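Local coordinates for protein lytic chitin monooxygenase (Enterococcus faecalis, PDB 4A02) that cleaves glycosidic bonds of crystalline alpha- and beta-chitin oxidatively with a copper cofactor, working in synergy with a chitinase, at residues A[2-7]-A[76-81]; A[80-85]-A[126-131]; A[86-91]-A[122-127]; A[92-97]-A[111-116]. One frame throughout, in Å; residues are numbered along the deposited sequence.

How the contacts relate
Contacts 1 and 2 share strand 74-82, the middle of a three-stranded antiparallel sheet: 2-6 pairs along one edge and 127-134 along the other, centres about 7 Å apart. Contact 4 belongs to the second sheet, where 88-96 pairs with 111-120. Contact 3 joins the start of strand 88-96 to the loop before strand 127-134, about 7 Å from contact 2 and about 20 Å from contact 4, centre to centre. Along the chain contact 1 closes first; contact 4 falls between the segments of contacts 2 and 3. The sheets meet, for instance, where Y93 OH bonds to W80 NE1 and Q130 OE1; copper ligands H1 and H86 lie where G2, contact 2 and contact 3 come together.

Contact 1: residues A[2-7]-A[76-81]; sequences GYVASP and LDITWN
V4 lays its CG2 methyl over the face of the W80 indole, 3.5 Å from the centroid of the six-membered ring, a CH-pi contact. Followed outward, the valine divides its work: CB passes near T79 O, CG1 meets T79 O and, a little farther off, I78 CG1, and CG2 takes the indole, nearest to W80 CE2 at 3.4 Å. This split follows from chi1 172°, which puts CG1 anti to the backbone N and leaves CG2 beside it. At the indole edge, near the ring plane, lies G2 O, while W80 NE1 is hydrogen-bonded to Y93 OH of the second sheet.

On the other face of the sheet N81 CB packs against Y3 CE1 at 3.7 Å, and N81 O sits over the centre of the tyrosine ring. A water joins the ends of this pair, 2.7 Å from Y3 OH and giving a hydrogen bond to N81 OD1. The amide nitrogen is turned back to its own strand, where N81 ND2 donates to W80 O from above the carbonyl plane.

Farther along, T79 O receives two backbone donors, A5 N at 2.8 Å and S6 N at 3.2 Å, both in its carbonyl plane. Beyond this shared acceptor P7, after a cis peptide, puts ring atom CG against L76 CD2 (4.1 Å). Two residues facing T79 form a classic beta bulge, here in the edge strand that immediately follows copper ligand H1.

Contact 2: residues A[80-85]-A[126-131]; sequences WNLTAQ and KVVKQT
W80 and V128 form an antiparallel hydrogen-bonded pair, with W80 N 2.8 Å from V128 O, and the short segments 80-82 and 127-131 run at 158° to each other. The return bond, V128 N to W80 O, is nearly straight at the hydrogen (168°). It arrives on the opposite face of the carbonyl plane from the N81 amide, so two donors grip W80 O. One step on, L82 N reaches K126 O at 2.8 Å, the last backbone bond before the chain turns away through T83 and A84.

On the inner face L82 CD1 packs against V128 CG2 at 4.0 Å, the two side chains meeting at a slant beside the buried W80. On the other face N81 and V127 lie side by side, pointing the same way, with N81 ND2 3.9 Å from V127 CG2. Near the loop end, the Q85 amide crosses the K126 chain obliquely, with OE1 3.4 Å from K126 CG. Q85 NE2 is held by P124 O, which fixes the amide while the lysine chain bends at its outer torsions and leads away.

Strand 127-134 is an outer strand of the three-stranded sheet, with 74-82 between it and 2-6. Its V128 and Q130 side chains touch W91 on strand 88-96 of the second sheet.

Contact 3: residues A[86-91]-A[122-127]; sequences HRTASW and EVPNKV
The carbonyl oxygen of E122 receives T88 N at 2.9 Å, a hydrogen bond bent to 139° at the hydrogen, with the donor standing above the carbonyl plane. The same oxygen lies 3.3 Å from R87 CA in a CA-H...O contact, so two successive residues of the 86-91 segment bear on it. A neighbouring carbonyl, H86 O, is closely approached by P124 CD at 2.9 Å and accepts a hydrogen bond from T88 OG1. The threonine is placed for this by chi1 -65°, which puts OG1 beside its own backbone N and on the side of H86. There it also touches the proline ring, with OG1 3.5 Å from P124 CG, and it has a further partner in W148 NE1.

H86 is a copper ligand together with H1, the pair that forms the histidine brace of lytic polysaccharide monooxygenases. Its side chain starts out away from the 122-127 loop and comes no nearer to it than CB, 5.8 Å from P124 CD. ND1 is hydrogen-bonded to D152 OD1, so the loop meets the main chain of H86 and leaves its ring to the metal site.

On the outer side, R87 runs extended from CG to NE across V123. V123 CG2 packs on R87 CG at 3.6 Å and also sits over the centre of the guanidinium face, while R87 NH1 is held by Q121 O. Deeper in, P124 CB comes to the edge of the W91 indole, 4.4 Å from CZ2 and near the ring plane. The T88 CG2 methyl lies over one face of that indole toward its rim, and W91 also stacks with W148.

Contact 4: residues A[92-97]-A[111-116]; sequences DYYITK and FDKIAS
D92 OD1 takes two donors from opposite faces of its carboxylate plane: S116 OG at 2.7 Å, nearly along the C-O axis, and K113 NZ at 2.8 Å from above the plane, as a salt bridge. K113 reaches it with an extended chain that runs slantwise past the Y94 ring, its CG 3.7 Å from Y94 CE2. A water bridges K113 NZ and Y94 OH. At the far end, K97 NZ closes a second salt bridge on the syn lone pair of D112 OD1, while R138 pairs with D112 OD2. Torsions chi3 94° and chi4 92° curl K97 round to the carboxylate.

T96 sets CG2 over the F111 ring, 3.7 Å from the centroid, a CH-pi contact; the side chains point the same way. With chi1 at 44°, the T96 hydroxyl is turned to H142.

The backbones pair antiparallel, with one irregularity: Y93 O accepts I114 N at 2.8 Å and A115 N at 3.2 Å, a classic beta bulge. On the face carrying Y93 and I95, I95 CG2 meets I114 CG2 at 3.8 Å.

Strand 88-96 is bordered by 111-120 and 142-150, while I114 and A115 reach I132 of strand 127-134 in the other sheet.

Contact 1: residues A[2-7]-A[76-81]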
loop_
_atom_site.group_PDB
_atom_site.type_symbol
_atom_site.label_atom_id
_atom_site.label_comp_id
_atom_site.label_asym_id
_atom_site.label_seq_id
_atom_site.Cartn_x
_atom_site.Cartn_y
_atom_site.Cartn_z
ATOM N N GLY A 2 7.862 5.156 6.054
ATOM C CA GLY A 2 7.978 5.212 4.633
ATOM C C GLY A 2 6.683 4.910 3.941
ATOM O O GLY A 2 5.661 4.644 4.571
ATOM N N TYR A 3 6.742 4.966 2.608
ATOM C CA TYR A 3 5.563 4.791 1.787
ATOM C C TYR A 3 5.982 4.219 0.439
ATOM O O TYR A 3 7.166 4.255 0.071
ATOM C CB TYR A 3 4.788 6.128 1.597
ATOM C CG TYR A 3 5.672 7.294 1.274
ATOM C CD1 TYR A 3 6.187 7.501 -0.006
ATOM C CD2 TYR A 3 6.025 8.215 2.254
ATOM C CE1 TYR A 3 7.005 8.568 -0.281
ATOM C CE2 TYR A 3 6.843 9.280 1.998
ATOM C CZ TYR A 3 7.351 9.460 0.714
ATOM O OH TYR A 3 8.165 10.539 0.500
ATOM N N VAL A 4 5.000 3.710 -0.316
ATOM C CA VAL A 4 5.218 3.285 -1.679
ATOM C C VAL A 4 5.042 4.460 -2.608
ATOM O O VAL A 4 3.997 5.103 -2.644
ATOM C CB VAL A 4 4.325 2.095 -2.061
ATOM C CG1 VAL A 4 4.446 1.811 -3.545
ATOM C CG2 VAL A 4 4.687 0.882 -1.232
ATOM N N ALA A 5 6.124 4.762 -3.354
ATOM C CA ALA A 5 6.170 5.882 -4.254
ATOM C C ALA A 5 5.904 5.494 -5.711
ATOM O O ALA A 5 5.515 6.366 -6.478
ATOM C CB ALA A 5 7.527 6.593 -4.130
ATOM N N SER A 6 6.075 4.241 -6.081
ATOM C CA SER A 6 5.850 3.814 -7.454
ATOM C C SER A 6 5.347 2.404 -7.489
ATOM O O SER A 6 6.042 1.504 -6.977
ATOM C CB SER A 6 7.122 3.925 -8.264
ATOM O OG SER A 6 6.809 3.589 -9.614
ATOM N N PRO A 7 4.204 2.100 -8.128
ATOM C CA PRO A 7 3.141 3.083 -8.432
ATOM C C PRO A 7 2.798 3.851 -7.155
ATOM O O PRO A 7 2.872 3.334 -6.051
ATOM C CB PRO A 7 1.961 2.196 -8.850
ATOM C CG PRO A 7 2.576 0.898 -9.256
ATOM C CD PRO A 7 3.746 0.724 -8.301
ATOM N N LEU A 76 5.946 -6.279 -11.974
ATOM C CA LEU A 76 5.748 -4.859 -11.676
ATOM C C LEU A 76 6.878 -4.439 -10.739
ATOM O O LEU A 76 7.065 -5.038 -9.668
ATOM C CB LEU A 76 4.407 -4.635 -10.978
ATOM C CG LEU A 76 4.185 -3.187 -10.482
ATOM C CD1 LEU A 76 4.037 -2.216 -11.620
ATOM C CD2 LEU A 76 2.945 -3.171 -9.599
ATOM N N ASP A 77 7.612 -3.386 -11.113
ATOM C CA ASP A 77 8.603 -2.815 -10.234
ATOM C C ASP A 77 7.892 -1.866 -9.261
ATOM O O ASP A 77 7.201 -0.940 -9.688
ATOM C CB ASP A 77 9.656 -2.099 -11.044
ATOM C CG ASP A 77 10.549 -3.019 -11.851
ATOM O OD1 ASP A 77 10.615 -4.242 -11.557
ATOM O OD2 ASP A 77 11.172 -2.534 -12.825
ATOM N N ILE A 78 8.074 -2.118 -7.988
ATOM C CA ILE A 78 7.371 -1.353 -6.944
ATOM C C ILE A 78 8.442 -0.764 -6.009
ATOM O O ILE A 78 9.308 -1.548 -5.580
ATOM C CB ILE A 78 6.330 -2.279 -6.297
ATOM C CG1 ILE A 78 5.490 -1.529 -5.300
ATOM C CG2 ILE A 78 6.922 -3.557 -5.698
ATOM C CD1 ILE A 78 4.101 -2.112 -5.074
ATOM N N THR A 79 8.481 0.587 -5.812
ATOM C CA THR A 79 9.513 1.343 -5.111
ATOM C C THR A 79 8.958 1.975 -3.850
ATOM O O THR A 79 7.944 2.694 -3.925
ATOM C CB THR A 79 10.109 2.417 -6.004
ATOM O OG1 THR A 79 10.703 1.811 -7.141
ATOM C CG2 THR A 79 11.224 3.239 -5.324
ATOM N N TRP A 80 9.629 1.741 -2.743
ATOM C CA TRP A 80 9.392 2.442 -1.490
ATOM C C TRP A 80 10.358 3.620 -1.351
ATOM O O TRP A 80 11.503 3.558 -1.796
ATOM C CB TRP A 80 9.544 1.554 -0.274
ATOM C CG TRP A 80 8.552 0.466 -0.102
ATOM C CD1 TRP A 80 8.447 -0.693 -0.814
ATOM C CD2 TRP A 80 7.517 0.408 0.902
ATOM N NE1 TRP A 80 7.408 -1.464 -0.331
ATOM C CE2 TRP A 80 6.832 -0.804 0.731
ATOM C CE3 TRP A 80 7.113 1.284 1.923
ATOM C CZ2 TRP A 80 5.773 -1.174 1.557
ATOM C CZ3 TRP A 80 6.067 0.931 2.734
ATOM C CH2 TRP A 80 5.386 -0.299 2.549
ATOM N N ASN A 81 9.899 4.675 -0.673
ATOM C CA ASN A 81 10.760 5.731 -0.197
ATOM C C ASN A 81 10.635 5.761 1.321
ATOM O O ASN A 81 9.522 5.848 1.850
ATOM C CB ASN A 81 10.404 7.091 -0.773
ATOM C CG ASN A 81 10.653 7.307 -2.239
ATOM O OD1 ASN A 81 10.311 8.395 -2.776
ATOM N ND2 ASN A 81 11.272 6.363 -2.939
HETATM O O HOH W 1 9.212 10.700 -1.931
HETATM O O HOH W 2 9.085 1.091 -9.133
#

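Contact 2: residues A[80-85]-A[126-131]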
loop_
_atom_site.group_PDB
_atom_site.type_symbol
_atom_site.label_atom_id
_atom_site.label_comp_id
_atom_site.label_asym_id
_atom_site.label_seq_id
_atom_site.Cartn_x
_atom_site.Cartn_y
_atom_site.Cartn_z
ATOM N N TRP A 80 9.629 1.741 -2.743
ATOM C CA TRP A 80 9.392 2.442 -1.490
ATOM C C TRP A 80 10.358 3.620 -1.351
ATOM O O TRP A 80 11.503 3.558 -1.796
ATOM C CB TRP A 80 9.544 1.554 -0.274
ATOM C CG TRP A 80 8.552 0.466 -0.102
ATOM C CD1 TRP A 80 8.447 -0.693 -0.814
ATOM C CD2 TRP A 80 7.517 0.408 0.902
ATOM N NE1 TRP A 80 7.408 -1.464 -0.331
ATOM C CE2 TRP A 80 6.832 -0.804 0.731
ATOM C CE3 TRP A 80 7.113 1.284 1.923
ATOM C CZ2 TRP A 80 5.773 -1.174 1.557
ATOM C CZ3 TRP A 80 6.067 0.931 2.734
ATOM C CH2 TRP A 80 5.386 -0.299 2.549
ATOM N N ASN A 81 9.899 4.675 -0.673
ATOM C CA ASN A 81 10.760 5.731 -0.197
ATOM C C ASN A 81 10.635 5.761 1.321
ATOM O O ASN A 81 9.522 5.848 1.850
ATOM C CB ASN A 81 10.404 7.091 -0.773
ATOM C CG ASN A 81 10.653 7.307 -2.239
ATOM O OD1 ASN A 81 10.311 8.395 -2.776
ATOM N ND2 ASN A 81 11.272 6.363 -2.939
ATOM N N LEU A 82 11.779 5.646 1.997
ATOM C CA LEU A 82 11.806 5.540 3.453
ATOM C C LEU A 82 12.306 6.814 4.038
ATOM O O LEU A 82 13.378 7.280 3.618
ATOM C CB LEU A 82 12.684 4.353 3.866
ATOM C CG LEU A 82 12.395 3.051 3.158
ATOM C CD1 LEU A 82 13.287 1.941 3.729
ATOM C CD2 LEU A 82 10.926 2.641 3.266
ATOM N N THR A 83 11.550 7.326 4.989
ATOM C CA THR A 83 11.915 8.514 5.692
ATOM C C THR A 83 12.784 8.140 6.894
ATOM O O THR A 83 13.544 9.012 7.316
ATOM C CB THR A 83 10.706 9.338 6.171
ATOM O OG1 THR A 83 9.823 8.551 6.991
ATOM C CG2 THR A 83 9.921 9.865 5.012
ATOM N N ALA A 84 12.648 6.911 7.470
ATOM C CA ALA A 84 13.531 6.445 8.500
ATOM C C ALA A 84 13.852 4.981 8.149
ATOM O O ALA A 84 12.938 4.162 8.144
ATOM C CB ALA A 84 12.877 6.623 9.858
ATOM N N GLN A 85 15.109 4.712 7.891
ATOM C CA GLN A 85 15.478 3.364 7.452
ATOM C C GLN A 85 15.551 2.493 8.741
ATOM O O GLN A 85 16.216 2.854 9.647
ATOM C CB GLN A 85 16.767 3.390 6.672
ATOM C CG GLN A 85 16.750 4.274 5.462
ATOM C CD GLN A 85 18.175 4.707 5.150
ATOM O OE1 GLN A 85 18.552 5.802 5.599
ATOM N NE2 GLN A 85 18.983 3.868 4.513
ATOM N N LYS A 126 17.293 4.257 1.379
ATOM C CA LYS A 126 16.150 5.129 1.425
ATOM C C LYS A 126 15.209 4.888 0.240
ATOM O O LYS A 126 14.050 5.222 0.362
ATOM C CB LYS A 126 16.564 6.601 1.434
ATOM C CG LYS A 126 17.210 7.026 2.759
ATOM C CD LYS A 126 17.476 8.524 2.687
ATOM C CE LYS A 126 18.901 8.836 2.230
ATOM N NZ LYS A 126 19.692 9.802 3.066
ATOM N N VAL A 127 15.706 4.392 -0.863
ATOM C CA VAL A 127 14.917 3.985 -1.992
ATOM C C VAL A 127 15.048 2.460 -2.148
ATOM O O VAL A 127 16.160 1.941 -2.285
ATOM C CB VAL A 127 15.343 4.696 -3.289
ATOM C CG1 VAL A 127 14.552 4.202 -4.463
ATOM C CG2 VAL A 127 15.189 6.166 -3.123
ATOM N N VAL A 128 13.935 1.739 -2.063
ATOM C CA VAL A 128 13.932 0.290 -2.133
ATOM C C VAL A 128 13.081 -0.143 -3.324
ATOM O O VAL A 128 11.914 0.163 -3.366
ATOM C CB VAL A 128 13.312 -0.356 -0.852
ATOM C CG1 VAL A 128 13.308 -1.873 -1.000
ATOM C CG2 VAL A 128 14.106 -0.002 0.363
ATOM N N LYS A 129 13.679 -0.813 -4.256
ATOM C CA LYS A 129 13.003 -1.257 -5.512
ATOM C C LYS A 129 12.907 -2.773 -5.466
ATOM O O LYS A 129 13.910 -3.472 -5.257
ATOM C CB LYS A 129 13.650 -0.843 -6.874
ATOM C CG LYS A 129 12.819 -1.218 -8.191
ATOM C CD LYS A 129 13.374 -0.647 -9.454
ATOM C CE LYS A 129 14.413 -1.643 -10.000
ATOM N NZ LYS A 129 15.458 -0.896 -10.748
ATOM N N GLN A 130 11.702 -3.282 -5.655
ATOM C CA GLN A 130 11.387 -4.704 -5.667
ATOM C C GLN A 130 10.537 -4.997 -6.851
ATOM O O GLN A 130 10.011 -4.096 -7.475
ATOM C CB GLN A 130 10.667 -5.106 -4.411
ATOM C CG GLN A 130 11.528 -4.820 -3.200
ATOM C CD GLN A 130 10.860 -5.161 -1.895
ATOM O OE1 GLN A 130 9.642 -5.162 -1.714
ATOM N NE2 GLN A 130 11.691 -5.433 -0.918
ATOM N N THR A 131 10.430 -6.269 -7.231
ATOM C CA THR A 131 9.597 -6.672 -8.322
ATOM C C THR A 131 8.605 -7.725 -7.862
ATOM O O THR A 131 9.043 -8.693 -7.241
ATOM C CB THR A 131 10.440 -7.216 -9.505
ATOM O OG1 THR A 131 11.407 -6.190 -9.848
ATOM C CG2 THR A 131 9.564 -7.613 -10.668
#

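Contact 3: residues A[86-91]-A[122-127]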
loop_
_atom_site.group_PDB
_atom_site.type_symbol
_atom_site.label_atom_id
_atom_site.label_comp_id
_atom_site.label_asym_id
_atom_site.label_seq_id
_atom_site.Cartn_x
_atom_site.Cartn_y
_atom_site.Cartn_z
ATOM N N HIS A 86 14.852 1.417 8.831
ATOM C CA HIS A 86 14.985 0.425 9.901
ATOM C C HIS A 86 15.407 -0.904 9.358
ATOM O O HIS A 86 15.031 -1.202 8.246
ATOM C CB HIS A 86 13.647 0.085 10.553
ATOM C CG HIS A 86 13.295 1.117 11.514
ATOM N ND1 HIS A 86 13.256 0.904 12.872
ATOM C CD2 HIS A 86 13.014 2.431 11.329
ATOM C CE1 HIS A 86 12.918 2.065 13.468
ATOM N NE2 HIS A 86 12.782 2.985 12.543
ATOM N N ARG A 87 16.117 -1.645 10.207
ATOM C CA ARG A 87 16.307 -3.066 9.934
ATOM C C ARG A 87 14.923 -3.622 9.604
ATOM O O ARG A 87 13.961 -3.242 10.282
ATOM C CB ARG A 87 16.904 -3.778 11.190
ATOM C CG ARG A 87 18.297 -3.345 11.541
ATOM C CD ARG A 87 19.084 -4.164 12.538
ATOM N NE ARG A 87 20.478 -3.688 12.348
ATOM C CZ ARG A 87 21.403 -4.072 11.497
ATOM N NH1 ARG A 87 21.241 -5.047 10.612
ATOM N NH2 ARG A 87 22.580 -3.456 11.526
ATOM N N THR A 88 14.902 -4.458 8.584
ATOM C CA THR A 88 13.655 -4.945 8.026
ATOM C C THR A 88 13.493 -6.461 8.168
ATOM O O THR A 88 14.403 -7.221 7.834
ATOM C CB THR A 88 13.598 -4.549 6.564
ATOM O OG1 THR A 88 13.543 -3.115 6.498
ATOM C CG2 THR A 88 12.337 -5.057 5.894
ATOM N N ALA A 89 12.317 -6.883 8.619
ATOM C CA ALA A 89 11.948 -8.299 8.672
ATOM C C ALA A 89 11.407 -8.796 7.342
ATOM O O ALA A 89 11.768 -9.907 6.927
ATOM C CB ALA A 89 10.914 -8.562 9.752
ATOM N N SER A 90 10.542 -8.054 6.668
ATOM C CA SER A 90 9.771 -8.582 5.595
ATOM C C SER A 90 9.126 -7.519 4.780
ATOM O O SER A 90 8.899 -6.404 5.221
ATOM C CB SER A 90 8.650 -9.467 6.186
ATOM O OG SER A 90 7.898 -8.734 7.122
ATOM N N TRP A 91 8.760 -7.907 3.541
ATOM C CA TRP A 91 7.935 -7.087 2.633
ATOM C C TRP A 91 6.901 -8.035 2.074
ATOM O O TRP A 91 7.243 -9.052 1.450
ATOM C CB TRP A 91 8.750 -6.487 1.512
ATOM C CG TRP A 91 10.049 -5.813 1.892
ATOM C CD1 TRP A 91 11.283 -6.398 2.118
ATOM C CD2 TRP A 91 10.228 -4.404 2.081
ATOM N NE1 TRP A 91 12.198 -5.448 2.416
ATOM C CE2 TRP A 91 11.569 -4.201 2.404
ATOM C CE3 TRP A 91 9.383 -3.314 2.000
ATOM C CZ2 TRP A 91 12.085 -2.931 2.659
ATOM C CZ3 TRP A 91 9.892 -2.059 2.228
ATOM C CH2 TRP A 91 11.238 -1.846 2.553
ATOM N N GLU A 122 18.183 -6.628 7.480
ATOM C CA GLU A 122 19.131 -5.626 7.020
ATOM C C GLU A 122 18.493 -4.231 7.000
ATOM O O GLU A 122 17.251 -4.069 6.902
ATOM C CB GLU A 122 19.518 -5.953 5.610
ATOM C CG GLU A 122 19.968 -7.387 5.381
ATOM C CD GLU A 122 20.080 -7.511 3.845
ATOM O OE1 GLU A 122 19.432 -6.702 3.131
ATOM O OE2 GLU A 122 20.838 -8.410 3.423
ATOM N N VAL A 123 19.308 -3.211 7.009
ATOM C CA VAL A 123 18.868 -1.846 6.903
ATOM C C VAL A 123 18.794 -1.460 5.416
ATOM O O VAL A 123 19.791 -1.452 4.703
ATOM C CB VAL A 123 19.819 -0.875 7.633
ATOM C CG1 VAL A 123 19.317 0.566 7.475
ATOM C CG2 VAL A 123 19.895 -1.297 9.087
ATOM N N PRO A 124 17.633 -1.178 4.930
ATOM C CA PRO A 124 17.496 -0.884 3.499
ATOM C C PRO A 124 17.979 0.519 3.197
ATOM O O PRO A 124 18.082 1.348 4.121
ATOM C CB PRO A 124 15.964 -0.989 3.251
ATOM C CG PRO A 124 15.389 -0.756 4.604
ATOM C CD PRO A 124 16.385 -1.162 5.647
ATOM N N ASN A 125 18.231 0.758 1.910
ATOM C CA ASN A 125 18.469 2.125 1.438
ATOM C C ASN A 125 17.182 2.952 1.557
ATOM O O ASN A 125 16.092 2.413 1.705
ATOM C CB ASN A 125 18.899 2.027 -0.020
ATOM C CG ASN A 125 20.302 1.481 -0.138
ATOM O OD1 ASN A 125 21.159 1.547 0.734
ATOM N ND2 ASN A 125 20.511 0.918 -1.305
ATOM N N LYS A 126 17.293 4.257 1.379
ATOM C CA LYS A 126 16.150 5.129 1.425
ATOM C C LYS A 126 15.209 4.888 0.240
ATOM O O LYS A 126 14.050 5.222 0.362
ATOM C CB LYS A 126 16.564 6.601 1.434
ATOM C CG LYS A 126 17.210 7.026 2.759
ATOM C CD LYS A 126 17.476 8.524 2.687
ATOM C CE LYS A 126 18.901 8.836 2.230
ATOM N NZ LYS A 126 19.692 9.802 3.066
ATOM N N VAL A 127 15.706 4.392 -0.863
ATOM C CA VAL A 127 14.917 3.985 -1.992
ATOM C C VAL A 127 15.048 2.460 -2.148
ATOM O O VAL A 127 16.160 1.941 -2.285
ATOM C CB VAL A 127 15.343 4.696 -3.289
ATOM C CG1 VAL A 127 14.552 4.202 -4.463
ATOM C CG2 VAL A 127 15.189 6.166 -3.123
#

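Contact 4: residues A[92-97]-A[111-116]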
loop_
_atom_site.group_PDB
_atom_site.type_symbol
_atom_site.label_atom_id
_atom_site.label_comp_id
_atom_site.label_asym_id
_atom_site.label_seq_id
_atom_site.Cartn_x
_atom_site.Cartn_y
_atom_site.Cartn_z
ATOM N N ASP A 92 5.614 -7.731 2.263
ATOM C CA ASP A 92 4.533 -8.573 1.776
ATOM C C ASP A 92 3.619 -7.778 0.869
ATOM O O ASP A 92 3.387 -6.594 1.096
ATOM C CB ASP A 92 3.698 -9.136 2.928
ATOM C CG ASP A 92 4.494 -10.074 3.807
ATOM O OD1 ASP A 92 4.817 -11.168 3.328
ATOM O OD2 ASP A 92 4.735 -9.708 4.934
ATOM N N TYR A 93 3.076 -8.452 -0.150
ATOM C CA TYR A 93 2.207 -7.806 -1.119
ATOM C C TYR A 93 1.002 -8.665 -1.399
ATOM O O TYR A 93 1.119 -9.885 -1.593
ATOM C CB TYR A 93 2.954 -7.535 -2.415
ATOM C CG TYR A 93 4.119 -6.603 -2.272
ATOM C CD1 TYR A 93 5.377 -7.060 -1.875
ATOM C CD2 TYR A 93 3.990 -5.242 -2.488
ATOM C CE1 TYR A 93 6.429 -6.188 -1.745
ATOM C CE2 TYR A 93 5.044 -4.387 -2.353
ATOM C CZ TYR A 93 6.285 -4.853 -1.982
ATOM O OH TYR A 93 7.287 -3.921 -1.870
ATOM N N TYR A 94 -0.154 -8.001 -1.465
ATOM C CA TYR A 94 -1.454 -8.586 -1.752
ATOM C C TYR A 94 -2.117 -7.816 -2.861
ATOM O O TYR A 94 -1.827 -6.617 -3.019
ATOM C CB TYR A 94 -2.333 -8.534 -0.481
ATOM C CG TYR A 94 -1.728 -9.106 0.760
ATOM C CD1 TYR A 94 -0.814 -8.335 1.521
ATOM C CD2 TYR A 94 -2.015 -10.370 1.218
ATOM C CE1 TYR A 94 -0.246 -8.826 2.674
ATOM C CE2 TYR A 94 -1.413 -10.878 2.392
ATOM C CZ TYR A 94 -0.511 -10.063 3.098
ATOM O OH TYR A 94 0.067 -10.592 4.245
ATOM N N ILE A 95 -3.068 -8.413 -3.589
ATOM C CA ILE A 95 -3.836 -7.684 -4.555
ATOM C C ILE A 95 -5.276 -8.196 -4.547
ATOM O O ILE A 95 -5.521 -9.413 -4.425
ATOM C CB ILE A 95 -3.224 -7.710 -5.964
ATOM C CG1 ILE A 95 -3.900 -6.714 -6.893
ATOM C CG2 ILE A 95 -3.211 -9.106 -6.552
ATOM C CD1 ILE A 95 -3.199 -6.573 -8.227
ATOM N N THR A 96 -6.229 -7.295 -4.705
ATOM C CA THR A 96 -7.614 -7.662 -4.820
ATOM C C THR A 96 -7.837 -8.669 -5.934
ATOM O O THR A 96 -7.156 -8.647 -6.964
ATOM C CB THR A 96 -8.481 -6.391 -5.091
ATOM O OG1 THR A 96 -7.845 -5.578 -6.069
ATOM C CG2 THR A 96 -8.675 -5.569 -3.846
ATOM N N LYS A 97 -8.820 -9.538 -5.731
ATOM C CA LYS A 97 -9.327 -10.455 -6.738
ATOM C C LYS A 97 -10.218 -9.718 -7.716
ATOM O O LYS A 97 -10.953 -8.794 -7.353
ATOM C CB LYS A 97 -10.114 -11.579 -6.038
ATOM C CG LYS A 97 -9.292 -12.351 -5.054
ATOM C CD LYS A 97 -10.150 -13.205 -4.143
ATOM C CE LYS A 97 -10.245 -14.480 -4.662
ATOM N NZ LYS A 97 -9.250 -15.463 -4.216
ATOM N N PHE A 111 -8.558 -10.372 -1.222
ATOM C CA PHE A 111 -7.221 -10.253 -1.783
ATOM C C PHE A 111 -6.560 -11.626 -1.857
ATOM O O PHE A 111 -6.825 -12.489 -1.016
ATOM C CB PHE A 111 -6.328 -9.340 -0.970
ATOM C CG PHE A 111 -6.684 -7.883 -0.870
ATOM C CD1 PHE A 111 -7.823 -7.420 -0.275
ATOM C CD2 PHE A 111 -5.783 -6.929 -1.368
ATOM C CE1 PHE A 111 -8.078 -6.071 -0.125
ATOM C CE2 PHE A 111 -6.039 -5.568 -1.245
ATOM C CZ PHE A 111 -7.199 -5.143 -0.624
ATOM N N ASP A 112 -5.635 -11.749 -2.798
ATOM C CA ASP A 112 -4.657 -12.834 -2.829
ATOM C C ASP A 112 -3.307 -12.278 -2.422
ATOM O O ASP A 112 -2.920 -11.186 -2.845
ATOM C CB ASP A 112 -4.514 -13.432 -4.232
ATOM C CG ASP A 112 -5.792 -14.129 -4.747
ATOM O OD1 ASP A 112 -6.521 -14.700 -3.923
ATOM O OD2 ASP A 112 -6.027 -14.070 -5.959
ATOM N N LYS A 113 -2.533 -13.075 -1.692
ATOM C CA LYS A 113 -1.142 -12.755 -1.435
ATOM C C LYS A 113 -0.294 -13.097 -2.641
ATOM O O LYS A 113 -0.431 -14.211 -3.176
ATOM C CB LYS A 113 -0.613 -13.483 -0.185
ATOM C CG LYS A 113 0.732 -12.941 0.238
ATOM C CD LYS A 113 1.198 -13.518 1.557
ATOM C CE LYS A 113 2.338 -12.718 2.109
ATOM N NZ LYS A 113 3.027 -13.322 3.250
ATOM N N ILE A 114 0.514 -12.169 -3.099
ATOM C CA ILE A 114 1.300 -12.348 -4.324
ATOM C C ILE A 114 2.798 -12.278 -4.125
ATOM O O ILE A 114 3.536 -12.720 -5.061
ATOM C CB ILE A 114 0.823 -11.419 -5.462
ATOM C CG1 ILE A 114 0.963 -9.963 -5.119
ATOM C CG2 ILE A 114 -0.593 -11.815 -5.867
ATOM C CD1 ILE A 114 0.751 -9.030 -6.298
ATOM N N ALA A 115 3.317 -11.801 -3.028
ATOM C CA ALA A 115 4.761 -11.811 -2.781
ATOM C C ALA A 115 5.049 -11.714 -1.308
ATOM O O ALA A 115 4.315 -11.071 -0.559
ATOM C CB ALA A 115 5.469 -10.660 -3.523
ATOM N N SER A 116 6.149 -12.340 -0.931
ATOM C CA SER A 116 6.703 -12.224 0.420
ATOM C C SER A 116 8.225 -12.223 0.265
ATOM O O SER A 116 8.806 -13.223 -0.204
ATOM C CB SER A 116 6.278 -13.382 1.323
ATOM O OG SER A 116 6.662 -13.102 2.692
HETATM O O HOH W 3 0.657 -12.999 4.963
#